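PDB 4MBO: serine-rich Repeat Adhesion Glycoprotein (Srr1), which binds fibrinogen as a surface adhesion glycoprotein of Streptococcus agalactiae, probably helping the bacterium attach to its host. Local coordinates for residues 301-304 with 305-309; 107-110 with 111-114; 29-33 with 34-38. All blocks are in the same frame, centred on the assembly; numbering follows the deposited sequence.

From the N terminus, interaction 3 comes first: the loop that follows strand 20-25 closes on itself through a type II turn and feeds strand 34-36, so it joins one sheet of the N-terminal half to the edge of the next. Interaction 2 follows, a single helical turn that carries the chain from strand 101-106 to strand 116-126. Interaction 1 comes last, closing the hairpin between strands 295-302 and 309-316 near the C terminus. The three lie in series, none crossing or enclosing another. Interactions 1 and 2 sit on opposite sides of the chain's centre, their own centres 63 Å apart, while interaction 3 lies between the extremes, about 17 Å from interaction 1 at the nearest atoms.

Interaction 1: 301-304 with 305-309; sequences VSDI and NQTYG
Asp303 grips Thr307 and Tyr308 across the loop of a beta hairpin, whose strands 295-302 and 309-316 are adjacent in an antiparallel sheet, 309-316 at its edge. A type I turn from Asp303 to Gln306 begins the loop, and Ser302 and Gly309 form a non-hydrogen-bonded pair at its base. Asp303 OD1 takes two backbone N-H groups: Thr307 N, 2.7 Å away, comes in on the syn lone pair, whereas Tyr308 N, at 3.1 Å from the same OD1, meets it from above the carboxylate plane. The other oxygen, OD2, receives a water that also accepts from Asn305 ND2, plus weak bonds from Thr307 OG1 and Asn305 N. Asp303 N bonds weakly to Tyr308 O at 3.4 Å. Asp303 O is doubly held, by Gln306 N at 3.1 Å and by Ser302 OG, itself also bonded to Thr300 OG1, at 2.7 Å. A second water links Ile304 O to Gln306 NE2, which also bonds to Tyr298 OH. With CG between its backbone N and carbonyl carbon (chi1 63°), Asp303 turns its carboxylate inward under the Tyr308 ring, whose hydroxyl bonds to Leu206 O. Asp303 CB is 3.6 Å from Tyr308 CZ.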
loop_
_atom_site.group_PDB
_atom_site.type_symbol
_atom_site.label_atom_id
_atom_site.label_comp_id
_atom_site.label_asym_id
_atom_site.label_seq_id
_atom_site.Cartn_x
_atom_site.Cartn_y
_atom_site.Cartn_z
ATOM N N VAL A 301 5.701 -3.369 -21.488
ATOM C CA VAL A 301 4.855 -3.262 -22.652
ATOM C C VAL A 301 5.953 -3.307 -23.743
ATOM O O VAL A 301 6.729 -2.325 -23.897
ATOM C CB VAL A 301 4.015 -2.001 -22.727
ATOM C CG1 VAL A 301 3.336 -1.931 -24.082
ATOM C CG2 VAL A 301 2.973 -1.998 -21.644
ATOM N N SER A 302 6.076 -4.442 -24.430
ATOM C CA SER A 302 7.238 -4.660 -25.301
ATOM C C SER A 302 6.951 -5.720 -26.311
ATOM O O SER A 302 5.851 -6.236 -26.379
ATOM C CB SER A 302 8.425 -5.180 -24.441
ATOM O OG SER A 302 8.143 -6.489 -23.854
ATOM N N ASP A 303 7.962 -6.033 -27.115
ATOM C CA ASP A 303 7.891 -7.209 -27.952
ATOM C C ASP A 303 8.128 -8.436 -27.039
ATOM O O ASP A 303 8.487 -8.299 -25.846
ATOM C CB ASP A 303 8.945 -7.137 -29.052
ATOM C CG ASP A 303 10.341 -7.131 -28.501
ATOM O OD1 ASP A 303 10.637 -6.345 -27.606
ATOM O OD2 ASP A 303 11.167 -7.938 -28.996
ATOM N N ILE A 304 7.904 -9.628 -27.575
ATOM C CA ILE A 304 7.994 -10.829 -26.766
ATOM C C ILE A 304 9.407 -11.060 -26.213
ATOM O O ILE A 304 9.547 -11.652 -25.153
ATOM C CB ILE A 304 7.459 -12.018 -27.565
ATOM C CG1 ILE A 304 6.960 -13.102 -26.623
ATOM C CG2 ILE A 304 8.494 -12.504 -28.575
ATOM C CD1 ILE A 304 6.189 -14.216 -27.284
ATOM N N ASN A 305 10.426 -10.528 -26.916
ATOM C CA ASN A 305 11.856 -10.658 -26.579
ATOM C C ASN A 305 12.375 -9.503 -25.683
ATOM O O ASN A 305 13.529 -9.486 -25.321
ATOM C CB ASN A 305 12.709 -10.719 -27.886
ATOM C CG ASN A 305 12.490 -12.000 -28.708
ATOM O OD1 ASN A 305 12.777 -13.095 -28.257
ATOM N ND2 ASN A 305 12.033 -11.844 -29.946
ATOM N N GLN A 306 11.513 -8.558 -25.324
ATOM C CA GLN A 306 11.887 -7.417 -24.457
ATOM C C GLN A 306 13.067 -6.653 -25.019
ATOM O O GLN A 306 14.036 -6.359 -24.319
ATOM C CB GLN A 306 12.217 -7.887 -23.046
ATOM C CG GLN A 306 11.161 -8.747 -22.425
ATOM C CD GLN A 306 11.485 -9.028 -20.974
ATOM O OE1 GLN A 306 11.833 -8.115 -20.213
ATOM N NE2 GLN A 306 11.345 -10.249 -20.593
ATOM N N THR A 307 12.976 -6.392 -26.316
ATOM C CA THR A 307 13.961 -5.693 -27.059
ATOM C C THR A 307 13.668 -4.183 -27.184
ATOM O O THR A 307 14.579 -3.374 -27.351
ATOM C CB THR A 307 14.025 -6.331 -28.460
ATOM O OG1 THR A 307 14.257 -7.742 -28.302
ATOM C CG2 THR A 307 15.127 -5.713 -29.268
ATOM N N TYR A 308 12.393 -3.849 -27.229
ATOM C CA TYR A 308 11.952 -2.453 -27.330
ATOM C C TYR A 308 10.625 -2.292 -26.590
ATOM O O TYR A 308 9.878 -3.266 -26.406
ATOM C CB TYR A 308 11.857 -1.954 -28.794
ATOM C CG TYR A 308 11.223 -2.952 -29.751
ATOM C CD1 TYR A 308 9.854 -3.025 -29.909
ATOM C CD2 TYR A 308 12.015 -3.816 -30.485
ATOM C CE1 TYR A 308 9.287 -3.936 -30.772
ATOM C CE2 TYR A 308 11.476 -4.734 -31.364
ATOM C CZ TYR A 308 10.108 -4.796 -31.506
ATOM O OH TYR A 308 9.539 -5.682 -32.418
ATOM N N GLY A 309 10.341 -1.049 -26.219
ATOM C CA GLY A 309 9.135 -0.723 -25.493
ATOM C C GLY A 309 9.499 -0.125 -24.171
ATOM O O GLY A 309 10.433 0.664 -24.086
HETATM O O HOH W 1 10.220 -9.941 -30.623
HETATM O O HOH W 2 10.728 -12.182 -22.631
#

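Interaction 2: 107-110 with 111-114; sequences TRYA and STLN
Thr107 O accepts from Ser111 N at 3.1 Å, closing a full helical turn. The same threonine is the N-cap: its OG1 accepts from Ala110 N at 3.0 Å, while the hydroxyl also bonds to Leu89 O on the neighbouring strand. At Arg108 the backbone does the work. Its carbonyl O lies 2.6 Å from Ser111 OG, which donates in the carbonyl plane on a lone pair; the Ser111 hydroxyl folds back there because OG sits between its own N and carbonyl carbon (chi1 69°). The guanidinium points elsewhere, with Arg108 NE in a salt bridge to Glu56. This is a short, weakly bonded helix in the Ig-like domain, linking strand 101-106 to strand 116-126. Tyr109 O takes two bonds from one residue: Thr112 OG1 donates in the carbonyl plane at 2.7 Å, and Thr112 N comes from above that plane. The Tyr109 ring swings forward along the chain, CG anti to N (chi1 169°), and its far end meets both methyls of Leu113. Tyr109 CE2 is 3.7 Å from Leu113 CD1, and Tyr109 OH, which bonds to Asp84, is 3.8 Å from Leu113 CD2. Ala110 O receives Leu113 N at 3.1 Å, and a water lies within bonding distance of both Ala110 O and Leu113 O.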
loop_
_atom_site.group_PDB
_atom_site.type_symbol
_atom_site.label_atom_id
_atom_site.label_comp_id
_atom_site.label_asym_id
_atom_site.label_seq_id
_atom_site.Cartn_x
_atom_site.Cartn_y
_atom_site.Cartn_z
ATOM N N THR A 107 -5.441 -5.536 30.016
ATOM C CA THR A 107 -5.467 -6.941 30.414
ATOM C C THR A 107 -5.805 -7.173 31.888
ATOM O O THR A 107 -5.867 -6.256 32.707
ATOM C CB THR A 107 -4.092 -7.567 30.167
ATOM O OG1 THR A 107 -3.134 -6.898 31.009
ATOM C CG2 THR A 107 -3.687 -7.504 28.711
ATOM N N ARG A 108 -6.025 -8.443 32.239
ATOM C CA ARG A 108 -6.242 -8.822 33.625
ATOM C C ARG A 108 -4.989 -8.433 34.420
ATOM O O ARG A 108 -5.078 -7.850 35.495
ATOM C CB ARG A 108 -6.511 -10.346 33.725
ATOM C CG ARG A 108 -6.850 -10.851 35.113
ATOM C CD ARG A 108 -7.481 -12.263 35.114
ATOM N NE ARG A 108 -8.599 -12.367 34.156
ATOM C CZ ARG A 108 -8.732 -13.283 33.196
ATOM N NH1 ARG A 108 -7.911 -14.331 33.091
ATOM N NH2 ARG A 108 -9.779 -13.219 32.396
ATOM N N TYR A 109 -3.826 -8.709 33.846
ATOM C CA TYR A 109 -2.563 -8.357 34.523
ATOM C C TYR A 109 -2.522 -6.856 34.831
ATOM O O TYR A 109 -2.219 -6.440 35.950
ATOM C CB TYR A 109 -1.358 -8.772 33.697
ATOM C CG TYR A 109 -0.056 -8.174 34.248
ATOM C CD1 TYR A 109 0.499 -8.645 35.431
ATOM C CD2 TYR A 109 0.582 -7.126 33.597
ATOM C CE1 TYR A 109 1.663 -8.109 35.941
ATOM C CE2 TYR A 109 1.754 -6.588 34.097
ATOM C CZ TYR A 109 2.294 -7.085 35.279
ATOM O OH TYR A 109 3.464 -6.564 35.833
ATOM N N ALA A 110 -2.874 -6.032 33.841
ATOM C CA ALA A 110 -2.884 -4.599 34.075
ATOM C C ALA A 110 -3.803 -4.184 35.214
ATOM O O ALA A 110 -3.490 -3.265 35.935
ATOM C CB ALA A 110 -3.269 -3.849 32.795
ATOM N N SER A 111 -4.961 -4.847 35.350
ATOM C CA SER A 111 -5.930 -4.515 36.396
ATOM C C SER A 111 -5.424 -4.784 37.830
ATOM O O SER A 111 -6.010 -4.282 38.777
ATOM C CB SER A 111 -7.282 -5.243 36.162
ATOM O OG SER A 111 -7.189 -6.658 36.371
ATOM N N THR A 112 -4.318 -5.520 37.964
ATOM C CA THR A 112 -3.727 -5.830 39.276
ATOM C C THR A 112 -2.717 -4.774 39.710
ATOM O O THR A 112 -2.277 -4.763 40.856
ATOM C CB THR A 112 -2.982 -7.193 39.288
ATOM O OG1 THR A 112 -1.797 -7.144 38.471
ATOM C CG2 THR A 112 -3.880 -8.317 38.817
ATOM N N LEU A 113 -2.354 -3.875 38.799
ATOM C CA LEU A 113 -1.330 -2.885 39.079
ATOM C C LEU A 113 -1.839 -1.544 39.544
ATOM O O LEU A 113 -3.037 -1.240 39.501
ATOM C CB LEU A 113 -0.505 -2.647 37.813
ATOM C CG LEU A 113 0.090 -3.883 37.146
ATOM C CD1 LEU A 113 0.787 -3.484 35.865
ATOM C CD2 LEU A 113 1.061 -4.603 38.069
ATOM N N ASN A 114 -0.895 -0.741 40.016
ATOM C CA ASN A 114 -1.157 0.646 40.356
ATOM C C ASN A 114 -0.086 1.488 39.691
ATOM O O ASN A 114 1.061 1.053 39.570
ATOM C CB ASN A 114 -1.190 0.898 41.855
ATOM C CG ASN A 114 -2.449 0.355 42.500
ATOM O OD1 ASN A 114 -3.367 1.115 42.817
ATOM N ND2 ASN A 114 -2.532 -0.963 42.630
HETATM O O HOH W 3 -4.812 -1.435 37.522
#

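Interaction 3: 29-33 with 34-38; sequences LSEPG and TVKLD
Lys36 reaches back along the loop to Ser30 and Glu31, its extended chain bringing NZ to two acceptors. Lys36 NZ donates to Ser30 OG at 2.7 Å. A salt bridge joins Lys36 NZ to Glu31 OE2 at 2.9 Å, the ammonium group entering on that oxygen's anti lone pair, the side turned from OE1. All of the lysine torsions beyond chi1 are near 180°, a straight arm that carries NZ back to Ser30 and Glu31. Ser30 and Glu31 are exposed, so this charged clasp belongs to the solvent side. Ser30 through OG, and Lys36 through its backbone N, each bond to the carboxylate of Glu41.

Packing is closer on the buried side, where Leu29 turns inward. Its CD1 methyl lies 3.4 Å from Thr34 O, and the same Leu29 CD1 is 4.1 Å from Val35 CG2, the side chains of the two residues meeting at a slant. The type II turn from Glu31 to Thr34 closes the end of the loop, with Thr34 N donating to Glu31 O at 3.1 Å. Gly33 has positive phi (115°), where a side chain would press on the preceding carbonyl O. Two waters bridge the turn: one accepts from Glu31 N and also lies beside Thr34 O, 2.7 Å from that oxygen, and another donates to Glu31 O and lies 2.8 Å from Thr34 OG1.

The turn thus leads into strand 34-36, an edge strand of a mixed sheet. That strand runs parallel to strand 148-157, with backbone bonds from Val35 to Arg155 and Gln157, while the Val35 side chain touches Pro126 at the end of strand 116-126.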
loop_
_atom_site.group_PDB
_atom_site.type_symbol
_atom_site.label_atom_id
_atom_site.label_comp_id
_atom_site.label_asym_id
_atom_site.label_seq_id
_atom_site.Cartn_x
_atom_site.Cartn_y
_atom_site.Cartn_z
ATOM N N LEU A 29 12.318 10.199 7.111
ATOM C CA LEU A 29 12.132 10.460 5.683
ATOM C C LEU A 29 13.444 10.955 5.064
ATOM O O LEU A 29 14.198 11.703 5.697
ATOM C CB LEU A 29 11.066 11.541 5.453
ATOM C CG LEU A 29 9.632 11.275 5.915
ATOM C CD1 LEU A 29 8.745 12.462 5.531
ATOM C CD2 LEU A 29 9.100 9.985 5.314
ATOM N N SER A 30 13.711 10.556 3.830
ATOM C CA SER A 30 14.910 11.011 3.134
ATOM C C SER A 30 14.870 12.519 2.902
ATOM O O SER A 30 15.901 13.194 2.988
ATOM C CB SER A 30 15.073 10.273 1.788
ATOM O OG SER A 30 13.947 10.462 0.940
ATOM N N GLU A 31 13.688 13.040 2.576
ATOM C CA GLU A 31 13.476 14.467 2.397
ATOM C C GLU A 31 12.214 14.887 3.160
ATOM O O GLU A 31 11.098 14.855 2.611
ATOM C CB GLU A 31 13.325 14.815 0.936
ATOM C CG GLU A 31 14.498 14.392 0.071
ATOM C CD GLU A 31 14.333 14.862 -1.355
ATOM O OE1 GLU A 31 14.713 16.023 -1.649
ATOM O OE2 GLU A 31 13.872 14.066 -2.197
ATOM N N PRO A 32 12.371 15.271 4.426
ATOM C CA PRO A 32 11.213 15.710 5.223
ATOM C C PRO A 32 10.360 16.688 4.430
ATOM O O PRO A 32 10.893 17.569 3.760
ATOM C CB PRO A 32 11.865 16.317 6.465
ATOM C CG PRO A 32 13.136 15.537 6.597
ATOM C CD PRO A 32 13.623 15.351 5.199
ATOM N N GLY A 33 9.041 16.498 4.465
ATOM C CA GLY A 33 8.125 17.296 3.673
ATOM C C GLY A 33 7.421 16.451 2.629
ATOM O O GLY A 33 6.388 16.859 2.094
ATOM N N THR A 34 8.028 15.303 2.278
ATOM C CA THR A 34 7.467 14.388 1.271
ATOM C C THR A 34 7.594 12.935 1.747
ATOM O O THR A 34 8.682 12.509 2.163
ATOM C CB THR A 34 8.224 14.479 -0.074
ATOM O OG1 THR A 34 8.182 15.820 -0.587
ATOM C CG2 THR A 34 7.609 13.572 -1.099
ATOM N N VAL A 35 6.488 12.178 1.735
ATOM C CA VAL A 35 6.547 10.739 2.029
ATOM C C VAL A 35 6.578 9.997 0.696
ATOM O O VAL A 35 5.630 10.075 -0.094
ATOM C CB VAL A 35 5.329 10.244 2.849
ATOM C CG1 VAL A 35 5.444 8.755 3.155
ATOM C CG2 VAL A 35 5.210 10.981 4.154
ATOM N N LYS A 36 7.668 9.283 0.456
ATOM C CA LYS A 36 7.863 8.513 -0.789
ATOM C C LYS A 36 7.345 7.100 -0.582
ATOM O O LYS A 36 8.062 6.220 -0.109
ATOM C CB LYS A 36 9.341 8.513 -1.172
ATOM C CG LYS A 36 9.905 9.914 -1.362
ATOM C CD LYS A 36 11.394 9.905 -1.697
ATOM C CE LYS A 36 12.009 11.301 -1.673
ATOM N NZ LYS A 36 13.503 11.255 -1.615
ATOM N N LEU A 37 6.106 6.876 -1.008
ATOM C CA LEU A 37 5.453 5.581 -0.781
ATOM C C LEU A 37 5.947 4.476 -1.696
ATOM O O LEU A 37 5.570 3.326 -1.514
ATOM C CB LEU A 37 3.934 5.706 -0.842
ATOM C CG LEU A 37 3.310 6.453 0.327
ATOM C CD1 LEU A 37 1.805 6.572 0.149
ATOM C CD2 LEU A 37 3.599 5.787 1.689
ATOM N N ASP A 38 6.773 4.813 -2.680
ATOM C CA ASP A 38 7.396 3.804 -3.532
ATOM C C ASP A 38 8.901 3.655 -3.217
ATOM O O ASP A 38 9.648 3.001 -3.942
ATOM C CB ASP A 38 7.133 4.103 -5.004
ATOM C CG ASP A 38 5.711 3.787 -5.397
ATOM O OD1 ASP A 38 5.183 2.774 -4.871
ATOM O OD2 ASP A 38 5.145 4.476 -6.256
HETATM O O HOH W 4 11.278 11.798 1.717
HETATM O O HOH W 5 10.271 17.142 0.659
#